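Local coordinates for protein toxin PAU_02230 (Photorhabdus asymbiotica subsp. asymbiotica ATCC 43949, PDB 6HV6) that is a bacterial protein toxin, also called PaTox, whose modelled part combines many helices with a six-stranded antiparallel sheet, at residues A[77-80]-A[81-84]; A[134-138]-A[139-143]; A[328-331]-A[332-335]; A[228-231]-A[232-235]. The protein carries 1 engineered substitution. All coordinates share one frame; numbering follows the deposited sequence.

Interaction 1 of 4, residues A[77-80]-A[81-84]; sequences KYNQ and ENFD
With CG trans to the backbone N (chi1 -173°), Asn79 carries OD1 forward to Asn82 N at the start of helix 80-93. Gln80 folds back at chi2 (64°), which brings its amide beside the carboxylate of Asp84. Asn79 is the N-cap. Its OD1 accepts from Asn82 N at 2.9 Å in a nearly straight bond, with the donor tilted from the carbonyl plane. The Asn79 and Asn82 side-chain amides are stacked, with their planes at a small angle. Asn79 N is bound by Asp131 OD1 of helix 130-138. Gln80 NE2 reaches one turn ahead and donates to Asp84 OD1 at 2.7 Å. The acceptor lies in the Gln80 amide plane, but the bond is bent and the donor reaches the syn side of OD1 from out of the carboxylate plane. Main-chain bonds start here too, with Phe83 N to Asn79 O at 2.9 Å. On the inner side Tyr78 CD2 touches Phe83 CB at 3.5 Å. The two rings meet obliquely, planes 55° apart, and both rest on Ile161 of helix 144-176. The cap thus satisfies an amide N that has no helical carbonyl before it. The negative charge of Asp84, near the N-terminal end, is probably favoured by the helix dipole.

Interaction 2 of 4, residues A[134-138]-A[139-143]; sequences IERYI and SPDTD
The guanidinium of Arg136 carries Thr142 CG2 on one face, 3.6 Å above the plane and displaced toward the rim. At its edge lie Asp141 OD1 and Ser139 OG. Arg136 NH1 makes a salt bridge to Asp141 OD1 at 2.8 Å. The carboxylate oxygen is close to the guanidinium plane and is met on its syn side. The two planes stand steeply to each other, 77° apart. Arg136 reaches this place because its chain bends at chi2 and chi3 (-64° and -70°) and brings the guanidinium forward to the turn that follows.

Asp141 OD1 has a second donor. Ser139 OG donates to Asp141 OD1 at 2.6 Å from above the carboxylate plane. One oxygen thus holds both the arginine and the serine, which should limit rotation of the carboxylate.

The carbonyl of Arg136 also takes part. Ser139 N donates to Arg136 O at 3.2 Å from above the carbonyl plane. Thr142 OG1 lies 2.9 Å from the same Arg136 O. Lys147 NZ of helix 144-176 binds both Thr142 OG1 and Tyr137 O, so it ties the turn to the helix end. Leu150 of that helix packs against Arg136 and Tyr137.

Residues Ser139 to Thr142 form a type I beta turn. Asp143 follows as the N-cap of helix 144-176. A helix C-terminus, a beta turn and an N-cap in direct succession make a compact connection between two packed helices.

Interaction 3 of 4, residues A[328-331]-A[332-335]; sequences QKKM and QQYD
Lys330 and Gln333 lie side by side and point the same way in the last turns of helix 320-334, which closes in a Schellman motif. Lys330 NZ donates to Gln333 OE1 at 3.1 Å. The ammonium sits above the plane of the Gln333 carbonyl. Met331 makes the apolar contact. Its CE meets Tyr334 CD2 at 3.9 Å, at the ring edge and near its plane. A third contact is Gln332 CG on the backbone, 3.2 Å from Gln328 O.

The backbone sets these spacings. Gln332 N, Gln333 N and Tyr334 N each donate to the carbonyl four residues earlier. The helix ends at Asp335, whose phi is positive (60°). Asp335 N returns to Gln332 O at 2.8 Å.

Further out, Ser176 binds both lysines, with its OG at Lys330 NZ and its O at Lys329 NZ. Tyr334 OH is held by Asp309 OD2 and Asn311 ND2, and the Tyr334 ring stacks with Phe336. Lys330 and Met331 also pack on Phe307 of strand 304-309, so this helix end is seated against the six-stranded sheet.

One water bridges Lys330 O and Gln333 OE1 and sits over one face of the Tyr334 ring, displaced toward the rim. The water donates to Gln333 OE1 at 2.7 Å and to Lys330 O at 3.1 Å.

Interaction 4 of 4, residues A[228-231]-A[232-235]; sequences SNDI and TSNP
Asp230, Ile231 and Thr232 carry this turn in the loop before helix 235-244. Asp230 and Thr232 are joined through a water. The water donates to Asp230 OD1 at 2.6 Å and is hydrogen-bonded to Thr232 OG1 at 2.9 Å. The other carboxylate oxygen, Asp230 OD2, accepts from Ser233 OG at 3.1 Å, from above the carboxylate plane. Asp230 has CG trans to its N (chi1 -173°), which lays the carboxylate along the short 3-10 segment within reach of both hydroxyl residues. Its backbone is used as well, since Ser233 N donates to Asp230 O at 2.9 Å. Ile231 contributes its carbonyl, with Asn234 N donating to Ile231 O at 3.0 Å from well above the carbonyl plane. Before the turn, Ser228 OG accepts from Asp230 N at 3.1 Å, an ST turn. After it, Asn234 OD1 caps helix 235-244 at Tyr237 N. The chain is therefore held by short-range polar bonds, while the Ile231 side chain is buried against Lys195 and Ile225. The negative charge of Asp230 is probably eased by the water and the serine hydroxyl.

Interactions 1 and 2 touch each other. Asn82 of the first packs on Ile134, Glu135 and Ile138 of the second, so helices 80-93 and 130-138 are joined there, and both contacts also lean on helix 144-176. Interactions 3 and 4 stand apart, on opposite sides of the chain's centre, about 18 Å between nearest atoms. Interactions 1 and 4 are surface contacts, while 2 and 3 are partly buried. Interaction 1 starts a helix, interaction 3 ends one, and interactions 2 and 4 lead into the next. A salt bridge occurs only in interaction 2. Waters bridge residues in interactions 3 and 4, and aromatic packing marks interactions 1 and 3.

Interaction 1 of 4, residues A[77-80]-A[81-84]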
# COMPACT_ATOMS: atom_id res chain seq x y z
N LYS A 77 -20.37 8.60 6.02
CA LYS A 77 -20.81 9.26 7.25
C LYS A 77 -20.82 8.24 8.39
O LYS A 77 -21.46 7.19 8.29
CB LYS A 77 -22.20 9.87 7.07
CG LYS A 77 -22.61 10.81 8.19
CD LYS A 77 -23.94 10.40 8.81
CE LYS A 77 -24.30 11.29 9.99
NZ LYS A 77 -25.63 10.95 10.58
N TYR A 78 -20.10 8.55 9.47
CA TYR A 78 -20.09 7.68 10.65
C TYR A 78 -19.56 8.48 11.83
O TYR A 78 -18.90 9.51 11.67
CB TYR A 78 -19.22 6.44 10.42
CG TYR A 78 -17.77 6.77 10.20
CD1 TYR A 78 -17.31 7.16 8.94
CD2 TYR A 78 -16.85 6.69 11.24
CE1 TYR A 78 -16.00 7.48 8.74
CE2 TYR A 78 -15.53 7.01 11.04
CZ TYR A 78 -15.11 7.40 9.79
OH TYR A 78 -13.80 7.72 9.58
N ASN A 79 -19.88 8.00 13.03
CA ASN A 79 -19.37 8.61 14.26
C ASN A 79 -17.92 8.17 14.46
O ASN A 79 -17.65 7.00 14.74
CB ASN A 79 -20.23 8.22 15.45
CG ASN A 79 -19.84 8.97 16.71
OD1 ASN A 79 -18.77 8.75 17.28
ND2 ASN A 79 -20.70 9.87 17.14
N GLN A 80 -16.99 9.11 14.34
CA GLN A 80 -15.57 8.76 14.39
C GLN A 80 -15.20 8.15 15.73
O GLN A 80 -14.46 7.16 15.78
CB GLN A 80 -14.70 9.99 14.10
CG GLN A 80 -13.21 9.68 13.98
CD GLN A 80 -12.89 8.78 12.80
OE1 GLN A 80 -13.18 9.11 11.64
NE2 GLN A 80 -12.30 7.62 13.08
N GLU A 81 -15.70 8.71 16.82
CA GLU A 81 -15.35 8.23 18.15
C GLU A 81 -15.83 6.80 18.37
O GLU A 81 -15.08 5.95 18.88
CB GLU A 81 -15.93 9.16 19.22
CG GLU A 81 -15.55 8.78 20.63
CD GLU A 81 -16.14 9.72 21.67
OE1 GLU A 81 -16.55 10.84 21.29
OE2 GLU A 81 -16.21 9.33 22.85
N ASN A 82 -17.07 6.50 17.99
CA ASN A 82 -17.55 5.13 18.11
C ASN A 82 -16.79 4.20 17.18
O ASN A 82 -16.47 3.06 17.55
CB ASN A 82 -19.05 5.05 17.84
CG ASN A 82 -19.87 5.70 18.93
OD1 ASN A 82 -19.34 6.03 19.99
ND2 ASN A 82 -21.16 5.88 18.69
N PHE A 83 -16.48 4.65 15.97
CA PHE A 83 -15.68 3.84 15.06
C PHE A 83 -14.34 3.49 15.69
O PHE A 83 -13.92 2.33 15.67
CB PHE A 83 -15.48 4.58 13.73
CG PHE A 83 -14.67 3.82 12.72
CD1 PHE A 83 -15.28 2.92 11.87
CD2 PHE A 83 -13.30 4.01 12.61
CE1 PHE A 83 -14.54 2.21 10.94
CE2 PHE A 83 -12.55 3.31 11.68
CZ PHE A 83 -13.17 2.41 10.84
N ASP A 84 -13.65 4.48 16.26
CA ASP A 84 -12.36 4.23 16.90
C ASP A 84 -12.49 3.25 18.06
O ASP A 84 -11.65 2.35 18.22
CB ASP A 84 -11.74 5.55 17.37
CG ASP A 84 -11.46 6.53 16.23
OD1 ASP A 84 -11.31 6.09 15.06
OD2 ASP A 84 -11.37 7.75 16.49

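Interaction 2 of 4, residues A[134-138]-A[139-143]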
# COMPACT_ATOMS: atom_id res chain seq x y z
N ILE A 134 -22.46 -0.04 14.80
CA ILE A 134 -21.26 0.24 15.59
C ILE A 134 -21.64 0.42 17.06
O ILE A 134 -20.98 -0.13 17.94
CB ILE A 134 -20.53 1.47 15.03
CG1 ILE A 134 -19.98 1.20 13.62
CG2 ILE A 134 -19.40 1.87 15.94
CD1 ILE A 134 -19.44 2.47 12.97
N GLU A 135 -22.71 1.18 17.34
CA GLU A 135 -23.16 1.33 18.72
C GLU A 135 -23.44 -0.02 19.37
O GLU A 135 -23.09 -0.23 20.54
CB GLU A 135 -24.42 2.19 18.79
CG GLU A 135 -24.21 3.65 18.61
CD GLU A 135 -25.52 4.42 18.76
OE1 GLU A 135 -26.51 3.83 19.24
OE2 GLU A 135 -25.54 5.62 18.39
N ARG A 136 -24.11 -0.92 18.66
CA ARG A 136 -24.39 -2.24 19.22
C ARG A 136 -23.10 -3.04 19.41
O ARG A 136 -22.94 -3.72 20.42
CB ARG A 136 -25.37 -3.00 18.31
CG ARG A 136 -26.69 -2.26 18.09
CD ARG A 136 -27.46 -2.11 19.41
NE ARG A 136 -27.95 -3.42 19.83
CZ ARG A 136 -27.70 -3.98 21.01
NH1 ARG A 136 -26.99 -3.33 21.92
NH2 ARG A 136 -28.19 -5.18 21.28
N TYR A 137 -22.17 -2.92 18.47
CA TYR A 137 -20.91 -3.64 18.60
C TYR A 137 -20.19 -3.23 19.88
O TYR A 137 -19.71 -4.08 20.64
CB TYR A 137 -20.03 -3.36 17.39
CG TYR A 137 -18.69 -4.08 17.39
CD1 TYR A 137 -17.63 -3.65 18.19
CD2 TYR A 137 -18.48 -5.16 16.55
CE1 TYR A 137 -16.39 -4.30 18.15
CE2 TYR A 137 -17.26 -5.82 16.51
CZ TYR A 137 -16.23 -5.39 17.31
OH TYR A 137 -15.02 -6.07 17.25
N ILE A 138 -20.11 -1.92 20.13
CA ILE A 138 -19.34 -1.46 21.28
C ILE A 138 -20.12 -1.57 22.58
O ILE A 138 -19.53 -1.39 23.65
CB ILE A 138 -18.84 -0.02 21.07
CG1 ILE A 138 -19.99 0.98 21.00
CG2 ILE A 138 -18.04 0.07 19.78
CD1 ILE A 138 -19.51 2.40 20.75
N SER A 139 -21.42 -1.87 22.52
CA SER A 139 -22.21 -1.96 23.74
C SER A 139 -21.86 -3.24 24.50
O SER A 139 -21.57 -4.27 23.89
CB SER A 139 -23.71 -1.96 23.41
OG SER A 139 -24.49 -2.20 24.58
N PRO A 140 -21.90 -3.21 25.83
CA PRO A 140 -21.57 -4.42 26.59
C PRO A 140 -22.67 -5.46 26.59
O PRO A 140 -22.43 -6.58 27.06
CB PRO A 140 -21.30 -3.89 28.00
CG PRO A 140 -22.09 -2.65 28.09
CD PRO A 140 -22.11 -2.05 26.71
N ASP A 141 -23.87 -5.16 26.09
CA ASP A 141 -24.90 -6.19 26.06
C ASP A 141 -24.88 -7.04 24.79
O ASP A 141 -25.77 -7.87 24.61
CB ASP A 141 -26.29 -5.58 26.29
CG ASP A 141 -26.70 -4.61 25.22
OD1 ASP A 141 -25.89 -4.32 24.31
OD2 ASP A 141 -27.84 -4.11 25.28
N THR A 142 -23.88 -6.88 23.92
CA THR A 142 -23.68 -7.82 22.82
C THR A 142 -22.55 -8.77 23.17
O THR A 142 -21.47 -8.33 23.57
CB THR A 142 -23.37 -7.10 21.50
OG1 THR A 142 -22.28 -6.19 21.68
CG2 THR A 142 -24.59 -6.34 21.01
N ASP A 143 -22.80 -10.07 23.04
CA ASP A 143 -21.79 -11.06 23.39
C ASP A 143 -20.77 -11.21 22.27
O ASP A 143 -20.88 -10.59 21.21
CB ASP A 143 -22.44 -12.40 23.76
CG ASP A 143 -23.22 -13.04 22.61
OD1 ASP A 143 -23.10 -12.63 21.44
OD2 ASP A 143 -23.98 -13.99 22.90

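Interaction 3 of 4, residues A[328-331]-A[332-335]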
# COMPACT_ATOMS: atom_id res chain seq x y z
N GLN A 328 13.49 13.35 1.81
CA GLN A 328 13.91 13.46 3.21
C GLN A 328 12.73 13.82 4.11
O GLN A 328 12.60 13.28 5.22
CB GLN A 328 15.03 14.49 3.37
CG GLN A 328 15.44 14.66 4.83
CD GLN A 328 16.61 15.60 5.02
OE1 GLN A 328 16.73 16.62 4.33
NE2 GLN A 328 17.50 15.27 5.96
N LYS A 329 11.87 14.73 3.66
CA LYS A 329 10.68 15.06 4.44
C LYS A 329 9.80 13.82 4.65
O LYS A 329 9.25 13.62 5.74
CB LYS A 329 9.90 16.17 3.74
CG LYS A 329 8.64 16.61 4.44
CD LYS A 329 8.06 17.86 3.79
CE LYS A 329 7.44 17.57 2.42
NZ LYS A 329 7.00 18.83 1.74
N LYS A 330 9.69 12.97 3.63
CA LYS A 330 8.86 11.78 3.77
C LYS A 330 9.51 10.74 4.69
O LYS A 330 8.80 10.01 5.38
CB LYS A 330 8.57 11.18 2.39
CG LYS A 330 7.69 12.08 1.50
CD LYS A 330 6.29 12.30 2.11
CE LYS A 330 6.03 13.74 2.48
NZ LYS A 330 4.59 13.97 2.85
N MET A 331 10.83 10.65 4.70
CA MET A 331 11.46 9.72 5.64
C MET A 331 11.23 10.16 7.08
O MET A 331 10.95 9.33 7.96
CB MET A 331 12.96 9.59 5.34
CG MET A 331 13.28 8.96 3.96
SD MET A 331 12.46 7.37 3.59
CE MET A 331 11.03 7.87 2.64
N GLN A 332 11.32 11.45 7.34
CA GLN A 332 11.02 11.94 8.68
C GLN A 332 9.56 11.72 9.04
O GLN A 332 9.25 11.40 10.19
CB GLN A 332 11.42 13.41 8.78
CG GLN A 332 12.88 13.59 8.39
CD GLN A 332 13.40 14.98 8.66
OE1 GLN A 332 12.68 15.96 8.53
NE2 GLN A 332 14.67 15.07 9.04
N GLN A 333 8.66 11.84 8.06
CA GLN A 333 7.25 11.55 8.30
C GLN A 333 7.04 10.08 8.67
O GLN A 333 6.21 9.77 9.53
CB GLN A 333 6.44 11.91 7.05
CG GLN A 333 4.93 11.84 7.23
CD GLN A 333 4.16 12.13 5.94
OE1 GLN A 333 4.49 11.60 4.87
NE2 GLN A 333 3.14 12.96 6.04
N TYR A 334 7.76 9.17 8.02
CA TYR A 334 7.76 7.77 8.46
C TYR A 334 8.46 7.58 9.80
O TYR A 334 8.33 6.51 10.40
CB TYR A 334 8.47 6.88 7.45
CG TYR A 334 7.67 6.43 6.26
CD1 TYR A 334 6.52 5.66 6.42
CD2 TYR A 334 8.11 6.72 4.98
CE1 TYR A 334 5.80 5.21 5.31
CE2 TYR A 334 7.40 6.27 3.86
CZ TYR A 334 6.25 5.53 4.03
OH TYR A 334 5.54 5.09 2.92
N ASP A 335 9.25 8.56 10.24
CA ASP A 335 10.09 8.43 11.45
C ASP A 335 11.09 7.28 11.31
O ASP A 335 11.39 6.58 12.28
CB ASP A 335 9.24 8.24 12.71
CG ASP A 335 9.96 8.70 13.97
OD1 ASP A 335 10.52 9.82 13.95
OD2 ASP A 335 9.96 7.94 14.96
O HOH W 1 5.99 9.51 4.18

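Interaction 4 of 4, residues A[228-231]-A[232-235]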
# COMPACT_ATOMS: atom_id res chain seq x y z
N SER A 228 -9.99 -5.98 -9.11
CA SER A 228 -10.02 -7.44 -9.18
C SER A 228 -11.13 -8.01 -8.31
O SER A 228 -11.38 -7.53 -7.20
CB SER A 228 -8.68 -8.04 -8.74
OG SER A 228 -8.67 -9.45 -8.98
N ASN A 229 -11.81 -9.03 -8.82
CA ASN A 229 -12.74 -9.78 -7.98
C ASN A 229 -12.10 -11.05 -7.45
O ASN A 229 -12.80 -11.92 -6.93
CB ASN A 229 -14.03 -10.09 -8.74
CG ASN A 229 -13.85 -11.17 -9.79
OD1 ASN A 229 -12.75 -11.36 -10.33
ND2 ASN A 229 -14.93 -11.90 -10.08
N ASP A 230 -10.78 -11.18 -7.58
CA ASP A 230 -10.07 -12.38 -7.15
C ASP A 230 -8.59 -12.08 -7.25
O ASP A 230 -7.94 -12.48 -8.21
CB ASP A 230 -10.47 -13.59 -8.01
CG ASP A 230 -9.90 -14.91 -7.49
OD1 ASP A 230 -9.26 -14.92 -6.41
OD2 ASP A 230 -10.08 -15.93 -8.17
N ILE A 231 -8.04 -11.35 -6.27
CA ILE A 231 -6.71 -10.78 -6.46
C ILE A 231 -5.66 -11.87 -6.58
O ILE A 231 -4.66 -11.70 -7.30
CB ILE A 231 -6.38 -9.78 -5.34
CG1 ILE A 231 -5.05 -9.09 -5.62
CG2 ILE A 231 -6.36 -10.48 -3.98
CD1 ILE A 231 -4.72 -8.01 -4.63
N THR A 232 -5.86 -13.02 -5.92
CA THR A 232 -4.87 -14.08 -6.02
C THR A 232 -4.85 -14.73 -7.40
O THR A 232 -3.92 -15.49 -7.69
CB THR A 232 -5.11 -15.15 -4.94
OG1 THR A 232 -6.39 -15.76 -5.13
CG2 THR A 232 -5.06 -14.52 -3.55
N SER A 233 -5.83 -14.45 -8.26
CA SER A 233 -5.81 -14.87 -9.66
C SER A 233 -5.50 -13.73 -10.62
O SER A 233 -5.64 -13.91 -11.84
CB SER A 233 -7.14 -15.51 -10.04
OG SER A 233 -7.35 -16.72 -9.35
N ASN A 234 -5.13 -12.56 -10.11
CA ASN A 234 -4.73 -11.43 -10.94
C ASN A 234 -3.30 -11.64 -11.41
O ASN A 234 -2.42 -11.86 -10.57
CB ASN A 234 -4.84 -10.11 -10.15
CG ASN A 234 -4.41 -8.89 -10.98
OD1 ASN A 234 -3.23 -8.56 -11.03
ND2 ASN A 234 -5.37 -8.23 -11.65
N PRO A 235 -3.02 -11.61 -12.71
CA PRO A 235 -1.67 -11.97 -13.16
C PRO A 235 -0.59 -10.99 -12.71
O PRO A 235 0.54 -11.42 -12.46
CB PRO A 235 -1.80 -12.03 -14.69
CG PRO A 235 -2.98 -11.20 -15.01
CD PRO A 235 -3.92 -11.28 -13.84
O HOH W 2 -8.43 -13.99 -4.11